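Local coordinates for protein myosin IE heavy chain (Dictyostelium discoideum, PDB 1LKX) that binds actin filaments and hydrolyses ATP in an actin-activated manner as a single-headed myosin motor, possibly moving membranes relative to actin, at residues K483-V491 / T501-A509; A622-Y630 / R671-P682. One frame throughout, in Å; residues are numbered along the deposited sequence.

Both contacts belong to the myosin motor domain, and both lie away from the nucleotide, vanadate and magnesium sites. Their centres lie about 42 Å apart, nearest atoms about 23 Å; along the chain interaction 1 closes before interaction 2 opens. Each is only partly buried. Interaction 1 joins the short outer strand 487-488 to the central strand 502-507 of a small three-stranded antiparallel sheet, with backbone bonds and one amide-guanidinium pair. Interaction 2, farther from the chain centre, lays an irregular loop on a two-stranded hairpin and buries about twice the area (948 against 439 Å²), with aromatic rings prominent. Helix 398-430 touches the 501-509 side of the first and the hairpin of the second.

Interaction 1 (K483-V491 / T501-A509); sequences KNPHLQSYV and TCFRLKHYA
Leu487 and Gln488 pair with Leu505 and Arg504 at one edge of a three-stranded antiparallel sheet in the myosin motor domain, strand 502-507 lying between 487-488 and 510-515. The backbone provides most of the bonding. Gln488 and Arg504 form a hydrogen-bonded pair, Gln488 N giving to Arg504 O at 3.0 Å and Arg504 N to Gln488 O at 2.9 Å. Lys506 N binds His486 O at 2.6 Å. CA-H...O contacts run alongside: Leu505 CA lies 3.0 Å from His486 O. The imidazole of His486 adds a weak bond from ND1 to Lys506 O, which meets the ring at its edge.

Apolar packing occupies the face of Leu487 and Leu505. Leu487, its CG swung opposite the backbone N (chi1 177°), brings CD1 to 3.5 Å from Phe503 CD2; Ile477 and Leu474 of helix 470-480 line this side. On the other face Gln488 and Arg504 run side by side, pointing the same way. Bends at chi2 and chi3 curl the arginine back, so that Gln488 OE1 reaches the guanidinium at its edge, in plane, by a weak bond to Arg504 NH1, the amide turned 57° from the guanidinium.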
loop_
_atom_site.group_PDB
_atom_site.type_symbol
_atom_site.label_atom_id
_atom_site.label_comp_id
_atom_site.label_asym_id
_atom_site.label_seq_id
_atom_site.Cartn_x
_atom_site.Cartn_y
_atom_site.Cartn_z
ATOM N N LYS A 483 1.615 -4.458 -30.924
ATOM C CA LYS A 483 1.604 -5.676 -31.710
ATOM C C LYS A 483 1.458 -6.569 -30.485
ATOM O O LYS A 483 1.331 -7.793 -30.552
ATOM C CB LYS A 483 2.946 -5.901 -32.419
ATOM C CG LYS A 483 2.833 -6.741 -33.698
ATOM C CD LYS A 483 1.799 -6.138 -34.655
ATOM C CE LYS A 483 1.532 -7.026 -35.875
ATOM N NZ LYS A 483 2.691 -7.136 -36.814
ATOM N N ASN A 484 1.464 -5.873 -29.353
ATOM C CA ASN A 484 1.326 -6.433 -28.025
ATOM C C ASN A 484 0.085 -5.746 -27.458
ATOM O O ASN A 484 -0.026 -4.523 -27.508
ATOM C CB ASN A 484 2.586 -6.090 -27.204
ATOM C CG ASN A 484 2.420 -6.337 -25.708
ATOM O OD1 ASN A 484 1.685 -5.629 -25.043
ATOM N ND2 ASN A 484 3.114 -7.338 -25.180
ATOM N N PRO A 485 -0.888 -6.528 -26.957
ATOM C CA PRO A 485 -2.098 -5.917 -26.394
ATOM C C PRO A 485 -1.698 -5.199 -25.118
ATOM O O PRO A 485 -0.523 -5.169 -24.766
ATOM C CB PRO A 485 -2.996 -7.114 -26.098
ATOM C CG PRO A 485 -2.462 -8.198 -26.991
ATOM C CD PRO A 485 -0.979 -7.995 -26.915
ATOM N N HIS A 486 -2.656 -4.627 -24.411
ATOM C CA HIS A 486 -2.317 -3.932 -23.174
ATOM C C HIS A 486 -1.608 -2.603 -23.411
ATOM O O HIS A 486 -1.522 -1.780 -22.499
ATOM C CB HIS A 486 -1.447 -4.828 -22.292
ATOM C CG HIS A 486 -2.033 -6.185 -22.063
ATOM N ND1 HIS A 486 -3.227 -6.377 -21.398
ATOM C CD2 HIS A 486 -1.606 -7.415 -22.432
ATOM C CE1 HIS A 486 -3.509 -7.668 -21.367
ATOM N NE2 HIS A 486 -2.542 -8.319 -21.989
ATOM N N LEU A 487 -1.104 -2.394 -24.628
ATOM C CA LEU A 487 -0.428 -1.142 -24.971
ATOM C C LEU A 487 -0.908 -0.542 -26.289
ATOM O O LEU A 487 -0.829 -1.164 -27.339
ATOM C CB LEU A 487 1.097 -1.332 -25.024
ATOM C CG LEU A 487 1.932 -0.109 -25.438
ATOM C CD1 LEU A 487 1.382 1.155 -24.816
ATOM C CD2 LEU A 487 3.366 -0.306 -24.998
ATOM N N GLN A 488 -1.408 0.680 -26.222
ATOM C CA GLN A 488 -1.904 1.385 -27.394
ATOM C C GLN A 488 -1.307 2.781 -27.458
ATOM O O GLN A 488 -0.711 3.271 -26.496
ATOM C CB GLN A 488 -3.418 1.554 -27.328
ATOM C CG GLN A 488 -4.226 0.317 -27.537
ATOM C CD GLN A 488 -5.703 0.628 -27.493
ATOM O OE1 GLN A 488 -6.223 1.058 -26.466
ATOM N NE2 GLN A 488 -6.387 0.430 -28.619
ATOM N N SER A 489 -1.502 3.427 -28.600
ATOM C CA SER A 489 -1.029 4.782 -28.808
ATOM C C SER A 489 -1.711 5.327 -30.049
ATOM O O SER A 489 -2.159 4.565 -30.914
ATOM C CB SER A 489 0.482 4.810 -28.990
ATOM O OG SER A 489 0.828 4.417 -30.297
ATOM N N TYR A 490 -1.795 6.650 -30.126
ATOM C CA TYR A 490 -2.439 7.302 -31.251
ATOM C C TYR A 490 -1.810 6.842 -32.554
ATOM O O TYR A 490 -2.501 6.519 -33.524
ATOM C CB TYR A 490 -2.306 8.815 -31.123
ATOM C CG TYR A 490 -2.874 9.561 -32.298
ATOM C CD1 TYR A 490 -4.242 9.541 -32.568
ATOM C CD2 TYR A 490 -2.043 10.265 -33.159
ATOM C CE1 TYR A 490 -4.762 10.205 -33.673
ATOM C CE2 TYR A 490 -2.551 10.930 -34.263
ATOM C CZ TYR A 490 -3.908 10.896 -34.519
ATOM O OH TYR A 490 -4.405 11.529 -35.637
ATOM N N VAL A 491 -0.487 6.813 -32.556
ATOM C CA VAL A 491 0.272 6.408 -33.721
ATOM C C VAL A 491 -0.215 5.101 -34.333
ATOM O O VAL A 491 -0.911 5.119 -35.343
ATOM C CB VAL A 491 1.748 6.279 -33.367
ATOM C CG1 VAL A 491 2.563 6.078 -34.612
ATOM C CG2 VAL A 491 2.201 7.521 -32.632
ATOM N N THR A 501 1.336 12.867 -26.557
ATOM C CA THR A 501 2.459 12.650 -25.662
ATOM C C THR A 501 2.106 11.569 -24.650
ATOM O O THR A 501 2.753 11.438 -23.614
ATOM C CB THR A 501 2.794 13.919 -24.891
ATOM O OG1 THR A 501 1.688 14.260 -24.045
ATOM C CG2 THR A 501 3.064 15.057 -25.847
ATOM N N CYS A 502 1.081 10.784 -24.961
ATOM C CA CYS A 502 0.631 9.738 -24.056
ATOM C C CYS A 502 0.682 8.340 -24.661
ATOM O O CYS A 502 1.095 8.149 -25.798
ATOM C CB CYS A 502 -0.807 10.032 -23.621
ATOM S SG CYS A 502 -1.133 11.751 -23.093
ATOM N N PHE A 503 0.273 7.362 -23.861
ATOM C CA PHE A 503 0.193 5.975 -24.287
ATOM C C PHE A 503 -0.780 5.258 -23.358
ATOM O O PHE A 503 -0.788 5.478 -22.153
ATOM C CB PHE A 503 1.569 5.299 -24.310
ATOM C CG PHE A 503 2.099 4.912 -22.969
ATOM C CD1 PHE A 503 2.952 5.761 -22.267
ATOM C CD2 PHE A 503 1.802 3.671 -22.424
ATOM C CE1 PHE A 503 3.513 5.378 -21.034
ATOM C CE2 PHE A 503 2.358 3.278 -21.189
ATOM C CZ PHE A 503 3.217 4.138 -20.498
ATOM N N ARG A 504 -1.632 4.431 -23.950
ATOM C CA ARG A 504 -2.649 3.684 -23.219
ATOM C C ARG A 504 -2.105 2.357 -22.723
ATOM O O ARG A 504 -1.407 1.652 -23.435
ATOM C CB ARG A 504 -3.850 3.454 -24.146
ATOM C CG ARG A 504 -4.866 2.419 -23.701
ATOM C CD ARG A 504 -5.963 3.019 -22.862
ATOM N NE ARG A 504 -6.604 4.187 -23.478
ATOM C CZ ARG A 504 -7.171 4.217 -24.686
ATOM N NH1 ARG A 504 -7.187 3.139 -25.454
ATOM N NH2 ARG A 504 -7.738 5.337 -25.125
ATOM N N LEU A 505 -2.417 2.023 -21.485
ATOM C CA LEU A 505 -1.972 0.763 -20.915
ATOM C C LEU A 505 -3.227 0.075 -20.396
ATOM O O LEU A 505 -3.950 0.624 -19.576
ATOM C CB LEU A 505 -0.971 1.026 -19.783
ATOM C CG LEU A 505 -0.216 -0.147 -19.152
ATOM C CD1 LEU A 505 0.265 -1.072 -20.226
ATOM C CD2 LEU A 505 0.965 0.372 -18.351
ATOM N N LYS A 506 -3.497 -1.121 -20.901
ATOM C CA LYS A 506 -4.686 -1.869 -20.494
ATOM C C LYS A 506 -4.432 -2.705 -19.257
ATOM O O LYS A 506 -4.163 -3.902 -19.354
ATOM C CB LYS A 506 -5.160 -2.783 -21.626
ATOM C CG LYS A 506 -5.746 -2.043 -22.815
ATOM C CD LYS A 506 -6.239 -3.007 -23.861
ATOM C CE LYS A 506 -7.079 -2.289 -24.885
ATOM N NZ LYS A 506 -8.334 -1.733 -24.285
ATOM N N HIS A 507 -4.518 -2.060 -18.098
ATOM C CA HIS A 507 -4.291 -2.719 -16.815
ATOM C C HIS A 507 -5.371 -3.750 -16.558
ATOM O O HIS A 507 -6.394 -3.773 -17.241
ATOM C CB HIS A 507 -4.288 -1.690 -15.673
ATOM C CG HIS A 507 -3.019 -0.904 -15.566
ATOM N ND1 HIS A 507 -1.891 -1.397 -14.949
ATOM C CD2 HIS A 507 -2.708 0.348 -15.978
ATOM C CE1 HIS A 507 -0.942 -0.479 -14.978
ATOM N NE2 HIS A 507 -1.411 0.590 -15.595
ATOM N N TYR A 508 -5.142 -4.598 -15.559
ATOM C CA TYR A 508 -6.106 -5.630 -15.196
ATOM C C TYR A 508 -7.395 -4.985 -14.669
ATOM O O TYR A 508 -8.470 -5.556 -14.778
ATOM C CB TYR A 508 -5.511 -6.550 -14.120
ATOM C CG TYR A 508 -5.529 -5.966 -12.725
ATOM C CD1 TYR A 508 -4.741 -4.862 -12.392
ATOM C CD2 TYR A 508 -6.380 -6.481 -11.744
ATOM C CE1 TYR A 508 -4.806 -4.283 -11.112
ATOM C CE2 TYR A 508 -6.450 -5.908 -10.464
ATOM C CZ TYR A 508 -5.662 -4.814 -10.160
ATOM O OH TYR A 508 -5.719 -4.268 -8.903
ATOM N N ALA A 509 -7.271 -3.783 -14.103
ATOM C CA ALA A 509 -8.400 -3.061 -13.523
ATOM C C ALA A 509 -8.954 -1.936 -14.400
ATOM O O ALA A 509 -9.658 -1.048 -13.910
ATOM C CB ALA A 509 -7.994 -2.507 -12.164
#

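Interaction 2 (A622-Y630 / R671-P682); sequences AGFAGRIEY and RMGKTKVFIRNP. Unlike the reference sequence in segment 671-682: Asn681 (reference Ile).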
loop_
_atom_site.group_PDB
_atom_site.type_symbol
_atom_site.label_atom_id
_atom_site.label_comp_id
_atom_site.label_asym_id
_atom_site.label_seq_id
_atom_site.Cartn_x
_atom_site.Cartn_y
_atom_site.Cartn_z
ATOM N N ALA A 622 -16.869 -26.455 -7.034
ATOM C CA ALA A 622 -16.314 -27.662 -7.639
ATOM C C ALA A 622 -15.176 -28.277 -6.819
ATOM O O ALA A 622 -15.049 -29.501 -6.739
ATOM C CB ALA A 622 -15.827 -27.348 -9.055
ATOM N N GLY A 623 -14.362 -27.421 -6.207
ATOM C CA GLY A 623 -13.231 -27.881 -5.411
ATOM C C GLY A 623 -13.565 -28.440 -4.040
ATOM O O GLY A 623 -14.733 -28.613 -3.700
ATOM N N PHE A 624 -12.529 -28.720 -3.250
ATOM C CA PHE A 624 -12.705 -29.275 -1.910
ATOM C C PHE A 624 -12.218 -28.338 -0.807
ATOM O O PHE A 624 -11.277 -27.574 -1.001
ATOM C CB PHE A 624 -11.968 -30.611 -1.790
ATOM C CG PHE A 624 -12.335 -31.606 -2.853
ATOM C CD1 PHE A 624 -11.826 -31.488 -4.142
ATOM C CD2 PHE A 624 -13.193 -32.664 -2.567
ATOM C CE1 PHE A 624 -12.168 -32.415 -5.135
ATOM C CE2 PHE A 624 -13.541 -33.594 -3.552
ATOM C CZ PHE A 624 -13.027 -33.470 -4.838
ATOM N N ALA A 625 -12.859 -28.413 0.355
ATOM C CA ALA A 625 -12.498 -27.576 1.494
ATOM C C ALA A 625 -11.009 -27.651 1.746
ATOM O O ALA A 625 -10.266 -26.773 1.329
ATOM C CB ALA A 625 -13.251 -28.020 2.732
ATOM N N GLY A 626 -10.576 -28.706 2.427
ATOM C CA GLY A 626 -9.163 -28.864 2.718
ATOM C C GLY A 626 -8.531 -30.059 2.022
ATOM O O GLY A 626 -9.196 -31.070 1.783
ATOM N N ARG A 627 -7.244 -29.935 1.693
ATOM C CA ARG A 627 -6.486 -30.998 1.031
ATOM C C ARG A 627 -5.310 -31.385 1.912
ATOM O O ARG A 627 -4.155 -31.145 1.566
ATOM C CB ARG A 627 -5.970 -30.541 -0.342
ATOM C CG ARG A 627 -5.012 -29.347 -0.330
ATOM C CD ARG A 627 -5.701 -28.078 0.150
ATOM N NE ARG A 627 -6.980 -27.868 -0.524
ATOM C CZ ARG A 627 -7.117 -27.706 -1.836
ATOM N NH1 ARG A 627 -6.048 -27.727 -2.621
ATOM N NH2 ARG A 627 -8.322 -27.530 -2.363
ATOM N N ILE A 628 -5.619 -31.984 3.058
ATOM C CA ILE A 628 -4.596 -32.393 4.010
ATOM C C ILE A 628 -3.709 -33.490 3.431
ATOM O O ILE A 628 -4.189 -34.527 2.975
ATOM C CB ILE A 628 -5.226 -32.886 5.344
ATOM C CG1 ILE A 628 -6.267 -31.867 5.835
ATOM C CG2 ILE A 628 -4.132 -33.074 6.397
ATOM C CD1 ILE A 628 -7.013 -32.263 7.104
ATOM N N GLU A 629 -2.406 -33.228 3.445
ATOM C CA GLU A 629 -1.400 -34.153 2.936
ATOM C C GLU A 629 -1.627 -35.517 3.581
ATOM O O GLU A 629 -2.323 -35.614 4.592
ATOM C CB GLU A 629 -0.012 -33.613 3.291
ATOM C CG GLU A 629 0.140 -32.112 3.023
ATOM C CD GLU A 629 1.152 -31.449 3.940
ATOM O OE1 GLU A 629 0.993 -31.586 5.168
ATOM O OE2 GLU A 629 2.095 -30.788 3.444
ATOM N N TYR A 630 -1.041 -36.566 3.008
ATOM C CA TYR A 630 -1.210 -37.920 3.541
ATOM C C TYR A 630 -0.543 -38.207 4.883
ATOM O O TYR A 630 -1.221 -38.346 5.907
ATOM C CB TYR A 630 -0.729 -38.948 2.516
ATOM C CG TYR A 630 -1.824 -39.456 1.608
ATOM C CD1 TYR A 630 -1.524 -39.951 0.343
ATOM C CD2 TYR A 630 -3.162 -39.439 2.010
ATOM C CE1 TYR A 630 -2.518 -40.408 -0.506
ATOM C CE2 TYR A 630 -4.165 -39.899 1.166
ATOM C CZ TYR A 630 -3.834 -40.377 -0.091
ATOM O OH TYR A 630 -4.813 -40.807 -0.954
ATOM N N ARG A 671 -12.028 -37.334 -1.744
ATOM C CA ARG A 671 -11.308 -37.982 -2.825
ATOM C C ARG A 671 -9.890 -38.273 -2.374
ATOM O O ARG A 671 -9.244 -37.434 -1.740
ATOM C CB ARG A 671 -11.261 -37.089 -4.058
ATOM C CG ARG A 671 -12.177 -37.530 -5.163
ATOM C CD ARG A 671 -13.620 -37.541 -4.710
ATOM N NE ARG A 671 -14.513 -37.641 -5.856
ATOM C CZ ARG A 671 -14.472 -36.818 -6.900
ATOM N NH1 ARG A 671 -13.579 -35.834 -6.945
ATOM N NH2 ARG A 671 -15.322 -36.976 -7.903
ATOM N N MET A 672 -9.409 -39.466 -2.707
ATOM C CA MET A 672 -8.057 -39.880 -2.340
ATOM C C MET A 672 -7.042 -39.453 -3.404
ATOM O O MET A 672 -7.140 -39.846 -4.572
ATOM C CB MET A 672 -8.009 -41.402 -2.139
ATOM C CG MET A 672 -8.914 -41.916 -1.019
ATOM S SD MET A 672 -8.457 -41.306 0.629
ATOM C CE MET A 672 -7.220 -42.505 1.082
ATOM N N GLY A 673 -6.075 -38.641 -2.992
ATOM C CA GLY A 673 -5.065 -38.169 -3.919
ATOM C C GLY A 673 -3.805 -39.002 -3.868
ATOM O O GLY A 673 -3.653 -39.856 -2.996
ATOM N N LYS A 674 -2.900 -38.752 -4.812
ATOM C CA LYS A 674 -1.634 -39.473 -4.884
ATOM C C LYS A 674 -0.787 -39.293 -3.619
ATOM O O LYS A 674 0.031 -40.153 -3.284
ATOM C CB LYS A 674 -0.843 -39.015 -6.115
ATOM C CG LYS A 674 -1.555 -39.297 -7.431
ATOM C CD LYS A 674 -0.654 -39.095 -8.651
ATOM C CE LYS A 674 -0.429 -37.627 -8.958
ATOM N NZ LYS A 674 0.229 -37.433 -10.278
ATOM N N THR A 675 -0.988 -38.181 -2.915
ATOM C CA THR A 675 -0.231 -37.910 -1.698
ATOM C C THR A 675 -0.999 -37.089 -0.662
ATOM O O THR A 675 -0.532 -36.904 0.465
ATOM C CB THR A 675 1.105 -37.194 -2.019
ATOM O OG1 THR A 675 0.907 -36.244 -3.077
ATOM C CG2 THR A 675 2.166 -38.210 -2.424
ATOM N N LYS A 676 -2.178 -36.608 -1.046
ATOM C CA LYS A 676 -3.017 -35.815 -0.151
ATOM C C LYS A 676 -4.456 -36.331 -0.176
ATOM O O LYS A 676 -4.870 -36.999 -1.129
ATOM C CB LYS A 676 -3.012 -34.344 -0.580
ATOM C CG LYS A 676 -1.711 -33.588 -0.361
ATOM C CD LYS A 676 -1.782 -32.208 -1.020
ATOM C CE LYS A 676 -0.582 -31.323 -0.680
ATOM N NZ LYS A 676 -0.656 -30.736 0.690
ATOM N N VAL A 677 -5.209 -36.023 0.878
ATOM C CA VAL A 677 -6.614 -36.411 0.986
ATOM C C VAL A 677 -7.419 -35.140 0.763
ATOM O O VAL A 677 -6.929 -34.046 1.029
ATOM C CB VAL A 677 -6.961 -36.946 2.393
ATOM C CG1 VAL A 677 -8.442 -37.258 2.488
ATOM C CG2 VAL A 677 -6.155 -38.176 2.690
ATOM N N PHE A 678 -8.646 -35.273 0.276
ATOM C CA PHE A 678 -9.478 -34.102 0.043
ATOM C C PHE A 678 -10.848 -34.266 0.686
ATOM O O PHE A 678 -11.466 -35.320 0.568
ATOM C CB PHE A 678 -9.609 -33.857 -1.459
ATOM C CG PHE A 678 -8.306 -33.519 -2.129
ATOM C CD1 PHE A 678 -7.266 -34.438 -2.162
ATOM C CD2 PHE A 678 -8.108 -32.268 -2.707
ATOM C CE1 PHE A 678 -6.044 -34.114 -2.763
ATOM C CE2 PHE A 678 -6.888 -31.932 -3.312
ATOM C CZ PHE A 678 -5.856 -32.855 -3.338
ATOM N N ILE A 679 -11.305 -33.224 1.376
ATOM C CA ILE A 679 -12.601 -33.243 2.059
ATOM C C ILE A 679 -13.453 -32.039 1.636
ATOM O O ILE A 679 -13.342 -30.957 2.208
ATOM C CB ILE A 679 -12.417 -33.208 3.594
ATOM C CG1 ILE A 679 -11.563 -34.394 4.062
ATOM C CG2 ILE A 679 -13.776 -33.243 4.274
ATOM C CD1 ILE A 679 -10.096 -34.291 3.743
ATOM N N ARG A 680 -14.323 -32.245 0.657
ATOM C CA ARG A 680 -15.160 -31.183 0.117
ATOM C C ARG A 680 -15.676 -30.086 1.035
ATOM O O ARG A 680 -15.302 -28.929 0.878
ATOM C CB ARG A 680 -16.343 -31.777 -0.638
ATOM C CG ARG A 680 -17.193 -30.724 -1.323
ATOM C CD ARG A 680 -18.110 -31.316 -2.386
ATOM N NE ARG A 680 -17.384 -31.937 -3.499
ATOM C CZ ARG A 680 -16.972 -33.202 -3.525
ATOM N NH1 ARG A 680 -17.206 -34.005 -2.497
ATOM N NH2 ARG A 680 -16.340 -33.674 -4.590
ATOM N N ASN A 681 -16.545 -30.422 1.980
ATOM C CA ASN A 681 -17.095 -29.395 2.861
ATOM C C ASN A 681 -16.301 -29.225 4.158
ATOM O O ASN A 681 -15.550 -30.118 4.549
ATOM C CB ASN A 681 -18.556 -29.720 3.187
ATOM C CG ASN A 681 -19.373 -28.478 3.519
ATOM O OD1 ASN A 681 -19.632 -27.640 2.649
ATOM N ND2 ASN A 681 -19.772 -28.348 4.783
ATOM N N PRO A 682 -16.445 -28.065 4.835
ATOM C CA PRO A 682 -15.734 -27.797 6.091
ATOM C C PRO A 682 -16.122 -28.801 7.163
ATOM O O PRO A 682 -15.290 -29.564 7.657
ATOM C CB PRO A 682 -16.199 -26.389 6.462
ATOM C CG PRO A 682 -16.431 -25.759 5.153
ATOM C CD PRO A 682 -17.149 -26.849 4.388
#
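Phe624 and Phe678 meet as an offset edge-to-face pair, the edge of Phe678 toward the face of Phe624, with ring planes at 73°. Phe678 CB lies over that same Phe624 ring, 4.1 Å from its centroid. In turn Arg627 CB sits over one face of the Phe678 ring, 3.7 Å from its centroid; bends at chi2 and chi3 lead the guanidinium away to a salt bridge with Glu425, and Arg627 NH2 also hydrogen-bonds Phe624 O, which lies in the guanidinium plane. Arg671 NH1 meets the Phe624 ring at its edge, and the Arg680 guanidinium turns a face to it, planes 51° apart.

At the other end, Lys676 N lies over one face of the Tyr630 ring, and Tyr630 N binds Thr675 O at 2.6 Å. The Tyr630 hydroxyl hydrogen-bonds Lys653; its bond to Gly673 O is doubtful, that oxygen sitting too close to a neighbour. Replacing the tyrosine with an alanine removes ring and hydroxyl, and is likely to leave Lys653 NZ without this partner and a gap beside Met672. Between these ends Val677 N binds Ile628 O and Ile679 N binds Gly626 O, Ala625 and Gly626 forming a classic beta bulge opposite Ile679.

This loop, which ends the actin-binding region, runs from helix 614-622 (probably the SH1 helix) along the 670-672/677-679 hairpin of the likely converter, flanked by helices 398-430 (probably the relay helix), 654-661 and 683-689.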